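Local atomic coordinates of uncharacterized conserved protein YjbQ/UPF0047 family, ortholog yugU B.subtilis (Clostridium acetobutylicum, PDB entry 1VMH), a protein that is of unknown function, belongs to the YjbQ/UPF0047 family and assembles from three copies around a bound sodium ion. Residues Ala50-Pro55 and Ala59-Asn64; His99-Leu104 and Thr129-Pro134. One frame throughout, in Å; residues are numbered along the deposited sequence.

Interaction 1 closes along the chain before interaction 2 opens, and their centres lie about 11 Å apart. They share the three-stranded antiparallel sheet, where strands 59-65 and 124-130 are neighbours. G60 O receives a probable hydrogen bond from T129 N at 2.8 Å. A59 O also packs on A102 CB of the helix at 3.4 Å. The two contacts meet again between subunits: T62 OG1 is hydrogen-bonded to S103 OG of a neighbouring subunit. With function unknown, no active site can be assigned. L104 O of interaction 2 binds the sodium ion together with its counterparts in the two other chains. Residue G60 and the side chain of K101 each lie about 10 Å from that ion.

Interaction 1 of 2, residues Ala50-Pro55 and Ala59-Asn64; sequences AVVFCP and AGITIN
The sulfur of C54 sits against the backbone at the start of strand 59-65. C54 SG is 3.6 Å from A59 O and 3.9 Å from G60 N. Neither approach is a hydrogen bond. The sulfur is hydrogen-bonded close by in the chain instead. A59 CB comes to 3.8 Å from the same SG, so the thiol has an apolar neighbour as well. CB of C54 turns to a different partner and meets I61 CD1 at 3.8 Å. I61 CG1 lies beside its backbone N (chi1 -51°), and a second bend (chi2 -68°) carries CD1 between C54 and V52. This YjbQ-like fold has two antiparallel sheets. The chain leaves the five-stranded one at the end of strand 48-53. It enters the three-stranded one as strand 59-65, after only a short connection. V52 and I61 join the two sheets. Their side chains cross at about a right angle, and V52 CG1 touches I61 CD1 at 3.9 Å. CG2 of I61 lies farther off, 4.1 Å from the same V52 CG1. I61 CG1 packs on V52 O at 3.9 Å. Strand 124-130 adds F128, which touches both C54 and A59. Two other chains reach this region. C54 O accepts a hydrogen bond from Q124 NE2 of one neighbouring subunit, and N64 ND2 is hydrogen-bonded to H99 O and S103 OG of the other.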
loop_
_atom_site.group_PDB
_atom_site.type_symbol
_atom_site.label_atom_id
_atom_site.label_comp_id
_atom_site.label_asym_id
_atom_site.label_seq_id
_atom_site.Cartn_x
_atom_site.Cartn_y
_atom_site.Cartn_z
ATOM N N ALA A 50 7.665 0.584 13.438
ATOM C CA ALA A 50 8.265 -0.640 12.898
ATOM C C ALA A 50 7.951 -0.692 11.424
ATOM O O ALA A 50 6.780 -0.584 11.031
ATOM C CB ALA A 50 7.650 -1.833 13.570
ATOM N N VAL A 51 8.983 -0.853 10.598
ATOM C CA VAL A 51 8.819 -0.974 9.154
ATOM C C VAL A 51 9.186 -2.381 8.754
ATOM O O VAL A 51 10.236 -2.872 9.204
ATOM C CB VAL A 51 9.745 0.044 8.415
ATOM C CG1 VAL A 51 9.607 -0.132 6.907
ATOM C CG2 VAL A 51 9.397 1.473 8.813
ATOM N N VAL A 52 8.300 -3.055 8.003
ATOM C CA VAL A 52 8.439 -4.420 7.614
ATOM C C VAL A 52 8.481 -4.464 6.089
ATOM O O VAL A 52 7.519 -4.056 5.469
ATOM C CB VAL A 52 7.241 -5.261 8.113
ATOM C CG1 VAL A 52 7.394 -6.717 7.762
ATOM C CG2 VAL A 52 7.075 -5.096 9.627
ATOM N N PHE A 53 9.580 -4.889 5.502
ATOM C CA PHE A 53 9.824 -4.780 4.047
ATOM C C PHE A 53 10.105 -6.165 3.420
ATOM O O PHE A 53 10.916 -6.956 3.967
ATOM C CB PHE A 53 11.024 -3.857 3.781
ATOM C CG PHE A 53 11.265 -3.540 2.317
ATOM C CD1 PHE A 53 12.050 -4.381 1.529
ATOM C CD2 PHE A 53 10.721 -2.408 1.737
ATOM C CE1 PHE A 53 12.258 -4.075 0.201
ATOM C CE2 PHE A 53 10.924 -2.136 0.412
ATOM C CZ PHE A 53 11.656 -2.966 -0.349
ATOM N N CYS A 54 9.466 -6.434 2.271
ATOM C CA CYS A 54 9.678 -7.661 1.549
ATOM C C CYS A 54 10.561 -7.418 0.339
ATOM O O CYS A 54 10.139 -6.711 -0.601
ATOM C CB CYS A 54 8.341 -8.234 1.114
ATOM S SG CYS A 54 8.488 -9.674 0.116
ATOM N N PRO A 55 11.761 -7.994 0.306
ATOM C CA PRO A 55 12.669 -7.773 -0.842
ATOM C C PRO A 55 12.372 -8.624 -2.074
ATOM O O PRO A 55 13.170 -8.581 -3.051
ATOM C CB PRO A 55 14.033 -8.141 -0.260
ATOM C CG PRO A 55 13.706 -9.238 0.710
ATOM C CD PRO A 55 12.377 -8.859 1.329
ATOM N N ALA A 59 6.248 -11.592 -3.665
ATOM C CA ALA A 59 5.642 -11.668 -2.354
ATOM C C ALA A 59 5.459 -10.221 -1.843
ATOM O O ALA A 59 5.955 -9.267 -2.433
ATOM C CB ALA A 59 6.468 -12.492 -1.423
ATOM N N GLY A 60 4.734 -10.079 -0.750
ATOM C CA GLY A 60 4.485 -8.771 -0.194
ATOM C C GLY A 60 4.195 -8.865 1.291
ATOM O O GLY A 60 4.452 -9.900 1.938
ATOM N N ILE A 61 3.743 -7.738 1.837
ATOM C CA ILE A 61 3.394 -7.629 3.261
ATOM C C ILE A 61 2.001 -7.034 3.359
ATOM O O ILE A 61 1.689 -6.078 2.655
ATOM C CB ILE A 61 4.362 -6.707 4.039
ATOM C CG1 ILE A 61 5.834 -7.099 3.797
ATOM C CG2 ILE A 61 4.014 -6.680 5.518
ATOM C CD1 ILE A 61 6.324 -8.406 4.356
ATOM N N THR A 62 1.147 -7.587 4.199
ATOM C CA THR A 62 -0.130 -6.958 4.484
ATOM C C THR A 62 -0.468 -7.077 5.953
ATOM O O THR A 62 0.216 -7.777 6.683
ATOM C CB THR A 62 -1.291 -7.563 3.656
ATOM O OG1 THR A 62 -2.409 -6.638 3.675
ATOM C CG2 THR A 62 -1.702 -8.911 4.164
ATOM N N ILE A 63 -1.494 -6.379 6.403
ATOM C CA ILE A 63 -1.958 -6.470 7.826
ATOM C C ILE A 63 -3.417 -6.830 7.745
ATOM O O ILE A 63 -4.164 -6.143 7.043
ATOM C CB ILE A 63 -1.706 -5.147 8.561
ATOM C CG1 ILE A 63 -0.188 -4.867 8.624
ATOM C CG2 ILE A 63 -2.311 -5.141 9.949
ATOM C CD1 ILE A 63 0.272 -3.608 9.350
ATOM N N ASN A 64 -3.843 -7.876 8.435
ATOM C CA ASN A 64 -5.229 -8.283 8.309
ATOM C C ASN A 64 -5.573 -9.210 9.465
ATOM O O ASN A 64 -4.793 -9.372 10.403
ATOM C CB ASN A 64 -5.538 -8.860 6.912
ATOM C CG ASN A 64 -6.948 -8.529 6.435
ATOM O OD1 ASN A 64 -7.918 -8.895 7.098
ATOM N ND2 ASN A 64 -7.065 -7.814 5.304
#

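Interaction 2 of 2, residues His99-Leu104 and Thr129-Pro134; sequences HIKASL and TEFDGP
K101 and A102 of helix 96-105 pack on F131, just where strand 124-130 runs out into a loop. The contact joins a helix of the YjbQ-like fold to the end of the middle strand in the three-stranded antiparallel sheet. In the second segment, T129 comes first. Its carbonyl carbon lies over one face of the F131 ring, toward the rim. E130 follows and points its carboxylate to the loop instead of the helix. E130 OE1 makes a salt bridge with R137 NH2 and also accepts the N-H of D132. F131 carries the contact with the helix. Its CG lies beside its backbone N, which sets the ring against K101 CB. K101 CB stands over the centre of the ring, on the face opposite T129 C. This is a CH-pi contact, with CB 3.6 Å from the ring centroid and 7° off the normal. The lysine chain bends at chi3 (-68°), which brings CE to 3.6 Å from F131 CD1. Beyond it, K101 NZ gives a hydrogen bond of 2.8 Å to a water. That water donates in turn to F131 O, at 2.7 Å. The lysine thus meets F131 twice, by its carbon chain on the ring and through the water at the backbone O. A102 N approaches F131 CD2 obliquely, at 3.7 Å. D132 comes next. D132 OD2 forms a salt bridge with R135 NH2 and a hydrogen bond with N95 ND2. D132 N donates to E130 OE1 at 2.9 Å, nearly straight. It comes from above the carboxylate plane, 47° out of it.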
loop_
_atom_site.group_PDB
_atom_site.type_symbol
_atom_site.label_atom_id
_atom_site.label_comp_id
_atom_site.label_asym_id
_atom_site.label_seq_id
_atom_site.Cartn_x
_atom_site.Cartn_y
_atom_site.Cartn_z
ATOM N N HIS A 99 3.553 -11.427 -9.348
ATOM C CA HIS A 99 4.042 -10.052 -9.403
ATOM C C HIS A 99 2.885 -9.044 -9.187
ATOM O O HIS A 99 3.050 -8.019 -8.488
ATOM C CB HIS A 99 4.735 -9.755 -10.735
ATOM C CG HIS A 99 6.075 -10.396 -10.885
ATOM N ND1 HIS A 99 7.189 -9.935 -10.211
ATOM C CD2 HIS A 99 6.494 -11.450 -11.623
ATOM C CE1 HIS A 99 8.230 -10.686 -10.537
ATOM N NE2 HIS A 99 7.843 -11.609 -11.393
ATOM N N ILE A 100 1.717 -9.352 -9.777
ATOM C CA ILE A 100 0.565 -8.459 -9.664
ATOM C C ILE A 100 0.080 -8.436 -8.225
ATOM O O ILE A 100 -0.137 -7.379 -7.641
ATOM C CB ILE A 100 -0.576 -8.901 -10.579
ATOM C CG1 ILE A 100 -0.189 -8.697 -12.048
ATOM C CG2 ILE A 100 -1.848 -8.149 -10.269
ATOM C CD1 ILE A 100 -1.019 -9.512 -12.978
ATOM N N LYS A 101 -0.118 -9.611 -7.664
ATOM C CA LYS A 101 -0.634 -9.679 -6.317
ATOM C C LYS A 101 0.320 -9.064 -5.296
ATOM O O LYS A 101 -0.108 -8.442 -4.324
ATOM C CB LYS A 101 -1.006 -11.115 -5.954
ATOM C CG LYS A 101 -2.159 -11.617 -6.804
ATOM C CD LYS A 101 -2.640 -13.035 -6.488
ATOM C CE LYS A 101 -1.664 -14.088 -6.825
ATOM N NZ LYS A 101 -2.251 -15.521 -6.652
ATOM N N ALA A 102 1.611 -9.256 -5.513
ATOM C CA ALA A 102 2.611 -8.626 -4.675
ATOM C C ALA A 102 2.440 -7.097 -4.660
ATOM O O ALA A 102 2.480 -6.459 -3.571
ATOM C CB ALA A 102 4.015 -9.021 -5.162
ATOM N N SER A 103 2.250 -6.478 -5.817
ATOM C CA SER A 103 2.097 -5.008 -5.882
ATOM C C SER A 103 0.806 -4.594 -5.211
ATOM O O SER A 103 0.723 -3.518 -4.586
ATOM C CB SER A 103 2.135 -4.480 -7.318
ATOM O OG SER A 103 3.461 -4.153 -7.710
ATOM N N LEU A 104 -0.226 -5.432 -5.331
ATOM C CA LEU A 104 -1.509 -5.120 -4.703
ATOM C C LEU A 104 -1.472 -5.157 -3.195
ATOM O O LEU A 104 -2.125 -4.328 -2.518
ATOM C CB LEU A 104 -2.617 -6.050 -5.193
ATOM C CG LEU A 104 -3.040 -5.945 -6.658
ATOM C CD1 LEU A 104 -3.989 -7.056 -7.102
ATOM C CD2 LEU A 104 -3.655 -4.619 -6.983
ATOM N N THR A 129 3.006 -12.259 2.585
ATOM C CA THR A 129 2.087 -12.837 1.620
ATOM C C THR A 129 2.907 -13.448 0.465
ATOM O O THR A 129 3.394 -12.738 -0.433
ATOM C CB THR A 129 1.037 -11.817 1.077
ATOM O OG1 THR A 129 1.704 -10.755 0.383
ATOM C CG2 THR A 129 0.340 -11.129 2.268
ATOM N N GLU A 130 3.059 -14.772 0.490
ATOM C CA GLU A 130 3.764 -15.489 -0.547
ATOM C C GLU A 130 2.831 -15.720 -1.703
ATOM O O GLU A 130 1.758 -16.291 -1.503
ATOM C CB GLU A 130 4.263 -16.824 0.009
ATOM C CG GLU A 130 4.866 -17.771 -1.042
ATOM C CD GLU A 130 6.154 -17.214 -1.584
ATOM O OE1 GLU A 130 6.106 -16.349 -2.473
ATOM O OE2 GLU A 130 7.237 -17.651 -1.136
ATOM N N PHE A 131 3.271 -15.375 -2.919
ATOM C CA PHE A 131 2.542 -15.729 -4.133
ATOM C C PHE A 131 3.262 -16.648 -5.145
ATOM O O PHE A 131 2.665 -17.007 -6.176
ATOM C CB PHE A 131 2.031 -14.474 -4.822
ATOM C CG PHE A 131 1.102 -13.665 -3.944
ATOM C CD1 PHE A 131 -0.128 -14.184 -3.549
ATOM C CD2 PHE A 131 1.475 -12.403 -3.499
ATOM C CE1 PHE A 131 -0.994 -13.443 -2.749
ATOM C CE2 PHE A 131 0.617 -11.653 -2.687
ATOM C CZ PHE A 131 -0.588 -12.172 -2.309
ATOM N N ASP A 132 4.505 -17.014 -4.856
ATOM C CA ASP A 132 5.301 -17.929 -5.710
ATOM C C ASP A 132 6.172 -18.867 -4.900
ATOM O O ASP A 132 7.372 -18.985 -5.144
ATOM C CB ASP A 132 6.154 -17.139 -6.701
ATOM C CG ASP A 132 6.755 -18.025 -7.795
ATOM O OD1 ASP A 132 6.127 -19.036 -8.189
ATOM O OD2 ASP A 132 7.851 -17.670 -8.266
ATOM N N GLY A 133 5.569 -19.529 -3.916
ATOM C CA GLY A 133 6.308 -20.500 -3.107
ATOM C C GLY A 133 6.259 -21.876 -3.748
ATOM O O GLY A 133 5.635 -22.052 -4.785
ATOM N N PRO A 134 6.895 -22.862 -3.111
ATOM C CA PRO A 134 7.674 -22.796 -1.871
ATOM C C PRO A 134 9.093 -22.291 -2.143
ATOM O O PRO A 134 9.759 -22.726 -3.095
ATOM C CB PRO A 134 7.682 -24.254 -1.406
ATOM C CG PRO A 134 7.667 -25.023 -2.656
ATOM C CD PRO A 134 6.833 -24.242 -3.630
HETATM O O HOH W 1 -0.052 -17.121 -6.143
#